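Local atomic coordinates of L-rhamnose mutarotase (Formosa agariphila, PDB entry 6HHN), a protein that catalyses the interconversion of the alpha and beta anomers of L-rhamnose during breakdown of the green-algal polysaccharide ulvan. Residues Met19-Gly24 against Asp93-Asn98; Lys86-Met91 against Asn101-Ile106. One frame throughout, in Å; residues are numbered along the deposited sequence. Where two conformers were deposited one is given.

Contact 1: residues Met19-Gly24 against Asp93-Asn98; sequences MKLNKG and DIMQVN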
loop_
_atom_site.group_PDB
_atom_site.type_symbol
_atom_site.label_atom_id
_atom_site.label_comp_id
_atom_site.label_asym_id
_atom_site.label_seq_id
_atom_site.Cartn_x
_atom_site.Cartn_y
_atom_site.Cartn_z
ATOM N N MET A 19 5.393 6.929 -3.980
ATOM C CA MET A 19 5.676 8.272 -4.471
ATOM C C MET A 19 6.130 9.132 -3.305
ATOM O O MET A 19 6.087 8.707 -2.148
ATOM C CB MET A 19 4.451 8.883 -5.152
ATOM C CG MET A 19 4.053 8.141 -6.421
ATOM S SD MET A 19 2.545 8.734 -7.178
ATOM C CE MET A 19 1.341 8.134 -5.997
ATOM N N LYS A 20 6.562 10.354 -3.609
ATOM C CA LYS A 20 7.151 11.244 -2.617
ATOM C C LYS A 20 6.465 12.600 -2.709
ATOM O O LYS A 20 6.409 13.199 -3.785
ATOM C CB LYS A 20 8.667 11.407 -2.810
ATOM C CG LYS A 20 9.547 10.148 -2.627
ATOM C CD LYS A 20 9.501 9.593 -1.207
ATOM C CE LYS A 20 10.023 10.580 -0.177
ATOM N NZ LYS A 20 10.128 9.952 1.182
ATOM N N LEU A 21 5.933 13.067 -1.596
ATOM C CA LEU A 21 5.376 14.408 -1.463
ATOM C C LEU A 21 6.436 15.351 -0.915
ATOM O O LEU A 21 7.326 14.951 -0.148
ATOM C CB LEU A 21 4.183 14.321 -0.499
ATOM C CG LEU A 21 3.205 15.476 -0.320
ATOM C CD1 LEU A 21 2.469 15.766 -1.610
ATOM C CD2 LEU A 21 2.224 15.153 0.791
ATOM N N ASN A 22 6.354 16.610 -1.296
ATOM C CA ASN A 22 7.250 17.596 -0.720
ATOM C C ASN A 22 6.842 17.877 0.726
ATOM O O ASN A 22 5.669 17.793 1.087
ATOM C CB ASN A 22 7.219 18.888 -1.529
ATOM C CG ASN A 22 7.826 18.733 -2.915
ATOM O OD1 ASN A 22 8.520 17.762 -3.208
ATOM N ND2 ASN A 22 7.588 19.716 -3.763
ATOM N N LYS A 23 7.826 18.220 1.554
ATOM C CA LYS A 23 7.569 18.414 2.973
ATOM C C LYS A 23 6.462 19.436 3.190
ATOM O O LYS A 23 6.456 20.499 2.569
ATOM C CB LYS A 23 8.849 18.905 3.662
ATOM C CG LYS A 23 10.053 18.001 3.463
ATOM C CD LYS A 23 11.143 18.278 4.497
ATOM C CE LYS A 23 11.846 16.988 4.910
ATOM N NZ LYS A 23 12.895 17.220 5.948
ATOM N N GLY A 24 5.527 19.105 4.081
ATOM C CA GLY A 24 4.504 20.033 4.519
ATOM C C GLY A 24 3.310 20.193 3.608
ATOM O O GLY A 24 2.479 21.075 3.861
ATOM N N ASP A 93 4.206 21.215 -8.225
ATOM C CA ASP A 93 4.814 22.053 -7.199
ATOM C C ASP A 93 4.878 21.374 -5.845
ATOM O O ASP A 93 5.693 21.787 -5.003
ATOM C CB ASP A 93 4.042 23.372 -7.053
ATOM C CG ASP A 93 2.524 23.177 -6.797
ATOM O OD1 ASP A 93 1.925 22.162 -7.227
ATOM O OD2 ASP A 93 1.913 24.073 -6.177
ATOM N N ILE A 94 4.050 20.366 -5.589
ATOM C CA ILE A 94 4.000 19.745 -4.265
ATOM C C ILE A 94 4.457 18.303 -4.259
ATOM O O ILE A 94 4.527 17.704 -3.181
ATOM C CB ILE A 94 2.615 19.893 -3.610
ATOM C CG1 ILE A 94 1.571 19.102 -4.382
ATOM C CG2 ILE A 94 2.261 21.391 -3.524
ATOM C CD1 ILE A 94 0.181 19.221 -3.771
ATOM N N MET A 95 4.750 17.712 -5.414
ATOM C CA MET A 95 5.225 16.341 -5.535
ATOM C C MET A 95 6.682 16.337 -5.990
ATOM O O MET A 95 7.145 17.273 -6.640
ATOM C CB MET A 95 4.413 15.571 -6.603
ATOM C CG MET A 95 2.922 15.495 -6.379
ATOM S SD MET A 95 2.508 14.277 -5.137
ATOM C CE MET A 95 2.918 12.741 -5.989
ATOM N N GLN A 96 7.396 15.268 -5.646
ATOM C CA GLN A 96 8.691 14.988 -6.238
ATOM C C GLN A 96 8.472 14.457 -7.646
ATOM O O GLN A 96 7.845 13.409 -7.835
ATOM C CB GLN A 96 9.458 13.990 -5.388
ATOM C CG GLN A 96 10.889 13.878 -5.770
ATOM C CD GLN A 96 11.661 12.948 -4.847
ATOM O OE1 GLN A 96 12.047 13.316 -3.744
ATOM N NE2 GLN A 96 11.840 11.730 -5.284
ATOM N N VAL A 97 8.933 15.204 -8.642
ATOM C CA VAL A 97 8.603 14.913 -10.020
ATOM C C VAL A 97 9.835 14.894 -10.903
ATOM O O VAL A 97 10.876 15.459 -10.578
ATOM C CB VAL A 97 7.582 15.905 -10.613
ATOM C CG1 VAL A 97 6.302 15.915 -9.827
ATOM C CG2 VAL A 97 8.170 17.312 -10.688
ATOM N N ASN A 98 9.670 14.247 -12.046
ATOM C CA ASN A 98 10.619 14.243 -13.136
ATOM C C ASN A 98 10.532 15.531 -13.941
ATOM O O ASN A 98 9.626 16.341 -13.750
ATOM C CB ASN A 98 10.289 13.066 -14.045
ATOM C CG ASN A 98 10.499 11.755 -13.367
ATOM O OD1 ASN A 98 11.583 11.496 -12.855
ATOM N ND2 ASN A 98 9.456 10.931 -13.305
HETATM O O HOH W 1 6.594 11.228 -6.341
#
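Asn22 N donates a nearly straight hydrogen bond of 2.8 Å to Ile94 O, and Gln96 N returns one of 3.0 Å to Lys20 O. These two bonds flank Leu21 and Met95, a non-hydrogen-bonded antiparallel pair, and make a single beta bridge between the chain around Leu21, following on strand 13-20, and the loop after helix 82-91. A water bound by Lys20 N and Gln96 O prolongs the pairing. The Asn22 amide lies over the Ile94 peptide, its ND2 making a weak, bent bond of 3.1 Å to Asp93 O; an alanine here would probably leave that carbonyl without its side-chain partner and uncover the Ile94 peptide. Lys20 and Gln96 run side by side, CB to CB at 3.7 Å, before Lys20 NZ turns off to Thr60 O and Thr62. On the buried side, in one Met95 conformer, Leu21 CD1 meets Met95 SD at 3.8 Å, and bends at chi2 and chi3 (-78° and -69°) bring Met95 CE to 4.2 Å from Met19 SD; a second conformer makes this less certain. Helix 26-34 covers this cluster through Tyr29, a probable substrate-binding residue that touches both Leu21 and Met95, while Leu63 of strand 62-69 packs on Met19 and Met95.

Contact 2: residues Lys86-Met91 against Asn101-Ile106; sequences KWWDFM and NSPVSI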
loop_
_atom_site.group_PDB
_atom_site.type_symbol
_atom_site.label_atom_id
_atom_site.label_comp_id
_atom_site.label_asym_id
_atom_site.label_seq_id
_atom_site.Cartn_x
_atom_site.Cartn_y
_atom_site.Cartn_z
ATOM N N LYS A 86 -1.722 17.167 -18.047
ATOM C CA LYS A 86 -2.184 18.380 -17.383
ATOM C C LYS A 86 -2.283 18.194 -15.877
ATOM O O LYS A 86 -1.976 19.113 -15.111
ATOM C CB LYS A 86 -3.531 18.826 -17.964
ATOM C CG LYS A 86 -3.422 19.498 -19.306
ATOM C CD LYS A 86 -4.795 19.635 -19.925
ATOM C CE LYS A 86 -4.744 20.368 -21.254
ATOM N NZ LYS A 86 -4.409 21.800 -21.056
ATOM N N TRP A 87 -2.719 17.005 -15.428
ATOM C CA TRP A 87 -2.769 16.728 -13.992
ATOM C C TRP A 87 -1.361 16.735 -13.389
ATOM O O TRP A 87 -1.133 17.338 -12.338
ATOM C CB TRP A 87 -3.481 15.382 -13.731
ATOM C CG TRP A 87 -3.584 15.074 -12.259
ATOM C CD1 TRP A 87 -2.850 14.160 -11.563
ATOM C CD2 TRP A 87 -4.462 15.688 -11.318
ATOM N NE1 TRP A 87 -3.221 14.161 -10.231
ATOM C CE2 TRP A 87 -4.212 15.090 -10.057
ATOM C CE3 TRP A 87 -5.450 16.676 -11.413
ATOM C CZ2 TRP A 87 -4.897 15.466 -8.903
ATOM C CZ3 TRP A 87 -6.145 17.031 -10.268
ATOM C CH2 TRP A 87 -5.846 16.438 -9.025
ATOM N N TRP A 88 -0.413 16.102 -14.057
ATOM C CA TRP A 88 0.969 16.153 -13.588
ATOM C C TRP A 88 1.446 17.597 -13.469
ATOM O O TRP A 88 2.070 17.981 -12.462
ATOM C CB TRP A 88 1.848 15.385 -14.557
ATOM C CG TRP A 88 1.651 13.911 -14.550
ATOM C CD1 TRP A 88 0.983 13.164 -13.621
ATOM C CD2 TRP A 88 2.123 12.998 -15.538
ATOM N NE1 TRP A 88 1.038 11.830 -13.962
ATOM C CE2 TRP A 88 1.730 11.710 -15.141
ATOM C CE3 TRP A 88 2.860 13.148 -16.713
ATOM C CZ2 TRP A 88 2.041 10.579 -15.885
ATOM C CZ3 TRP A 88 3.157 12.027 -17.457
ATOM C CH2 TRP A 88 2.751 10.761 -17.040
ATOM N N ASP A 89 1.196 18.414 -14.493
ATOM C CA ASP A 89 1.625 19.809 -14.419
ATOM C C ASP A 89 0.986 20.513 -13.221
ATOM O O ASP A 89 1.625 21.315 -12.531
ATOM C CB ASP A 89 1.212 20.550 -15.693
ATOM C CG ASP A 89 1.968 20.105 -16.954
ATOM O OD1 ASP A 89 3.009 19.431 -16.870
ATOM O OD2 ASP A 89 1.493 20.455 -18.067
ATOM N N PHE A 90 -0.311 20.274 -12.991
ATOM C CA PHE A 90 -1.036 20.912 -11.893
ATOM C C PHE A 90 -0.469 20.536 -10.534
ATOM O O PHE A 90 -0.467 21.365 -9.614
ATOM C CB PHE A 90 -2.500 20.496 -12.039
ATOM C CG PHE A 90 -3.421 20.972 -10.969
ATOM C CD1 PHE A 90 -3.716 22.301 -10.806
ATOM C CD2 PHE A 90 -4.082 20.047 -10.165
ATOM C CE1 PHE A 90 -4.603 22.730 -9.834
ATOM C CE2 PHE A 90 -4.979 20.459 -9.207
ATOM C CZ PHE A 90 -5.246 21.805 -9.036
ATOM N N MET A 91 0.035 19.310 -10.388
ATOM C CA MET A 91 0.507 18.786 -9.121
ATOM C C MET A 91 2.003 18.992 -8.893
ATOM O O MET A 91 2.500 18.638 -7.816
ATOM C CB MET A 91 0.200 17.284 -9.055
ATOM C CG MET A 91 -1.287 16.953 -8.973
ATOM S SD MET A 91 -2.073 17.608 -7.511
ATOM C CE MET A 91 -1.086 16.809 -6.259
ATOM N N ASN A 101 7.256 16.430 -15.336
ATOM C CA ASN A 101 6.286 16.632 -14.258
ATOM C C ASN A 101 5.593 15.351 -13.816
ATOM O O ASN A 101 4.816 15.411 -12.869
ATOM C CB ASN A 101 5.278 17.753 -14.563
ATOM C CG ASN A 101 5.927 19.123 -14.556
ATOM O OD1 ASN A 101 6.957 19.353 -13.892
ATOM N ND2 ASN A 101 5.336 20.045 -15.281
ATOM N N SER A 102 5.890 14.202 -14.412
ATOM C CA SER A 102 5.335 12.958 -13.883
ATOM C C SER A 102 5.958 12.673 -12.519
ATOM O O SER A 102 7.151 12.929 -12.305
ATOM C CB SER A 102 5.605 11.796 -14.834
ATOM O OG SER A 102 6.996 11.548 -14.989
ATOM N N PRO A 103 5.184 12.169 -11.567
ATOM C CA PRO A 103 5.748 11.885 -10.246
ATOM C C PRO A 103 6.772 10.774 -10.313
ATOM O O PRO A 103 6.631 9.804 -11.062
ATOM C CB PRO A 103 4.535 11.450 -9.413
ATOM C CG PRO A 103 3.473 11.144 -10.359
ATOM C CD PRO A 103 3.723 11.932 -11.620
ATOM N N VAL A 104 7.857 10.949 -9.550
ATOM C CA VAL A 104 8.748 9.832 -9.275
ATOM C C VAL A 104 7.930 8.712 -8.658
ATOM O O VAL A 104 7.084 8.943 -7.788
ATOM C CB VAL A 104 9.879 10.299 -8.343
ATOM C CG1 VAL A 104 10.727 9.126 -7.916
ATOM C CG2 VAL A 104 10.732 11.362 -9.048
ATOM N N SER A 105 8.178 7.490 -9.113
ATOM C CA SER A 105 7.369 6.350 -8.694
ATOM C C SER A 105 8.247 5.117 -8.608
ATOM O O SER A 105 8.950 4.804 -9.571
ATOM C CB SER A 105 6.271 6.120 -9.740
ATOM O OG SER A 105 5.330 5.172 -9.311
ATOM N N ILE A 106 8.213 4.437 -7.474
ATOM C CA ILE A 106 8.998 3.228 -7.213
ATOM C C ILE A 106 8.030 2.058 -7.125
ATOM O O ILE A 106 7.158 2.049 -6.248
ATOM C CB ILE A 106 9.789 3.370 -5.897
ATOM C CG1 ILE A 106 10.703 4.592 -5.923
ATOM C CG2 ILE A 106 10.555 2.081 -5.593
ATOM C CD1 ILE A 106 11.951 4.393 -6.690
HETATM O O HOH W 2 2.983 15.872 -10.839
#
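Trp88, a probable substrate-binding residue on helix 82-91, lays one face of its indole on Ser102 and Pro103, in the loop that leads to strand 106-114 of this dimeric alpha+beta barrel fold. Two CH-pi interactions hold the ring. Ser102 CB stands almost straight above the six-membered ring, 3.5 Å from its centroid, and Pro103 CD lies 3.8 Å from that of the five-membered ring. CB of Trp88 projects toward the loop, and chi1 of -70°, with CG anti to the carbonyl carbon, together with chi2 of -14° turns the broad indole face onto the two residues. This support from one side probably helps fix the tilt of the indole. Ser102 chi1 of 63° sets OG between the backbone N and carbonyl carbon, where it bonds Asp100 and Asn98 while CB remains over the ring. One water donates to both Trp88 O and Asn101 O, joining the last part of the helix to the loop. The Asn101 amide stands almost perpendicular to the Asp89 carboxylate, and ND2, within its own amide plane, gives a nearly straight bond of 2.9 Å to Asp89 OD1 from above the carboxylate plane.

Both contacts secure the long loop between helix 82-91 and strand 106-114, but to different partners. Contact 1 ties its first half, 93-98, to segment 19-24, at strand 13-20; contact 2 returns its second half, 101-106, to the helix it came from. Contact 1 is partly buried and relies on backbone pairing with methionine and leucine packing beneath, whereas contact 2 lies at the surface and uses a tryptophan face, a carboxylate-amide bond and a water. Their segments alternate along the chain and their centres are about 9 Å apart. They touch directly where Gln96 O and Val104 N, 3.0 Å apart, probably share a hydrogen bond, and where Met19 CG packs on Val104 O.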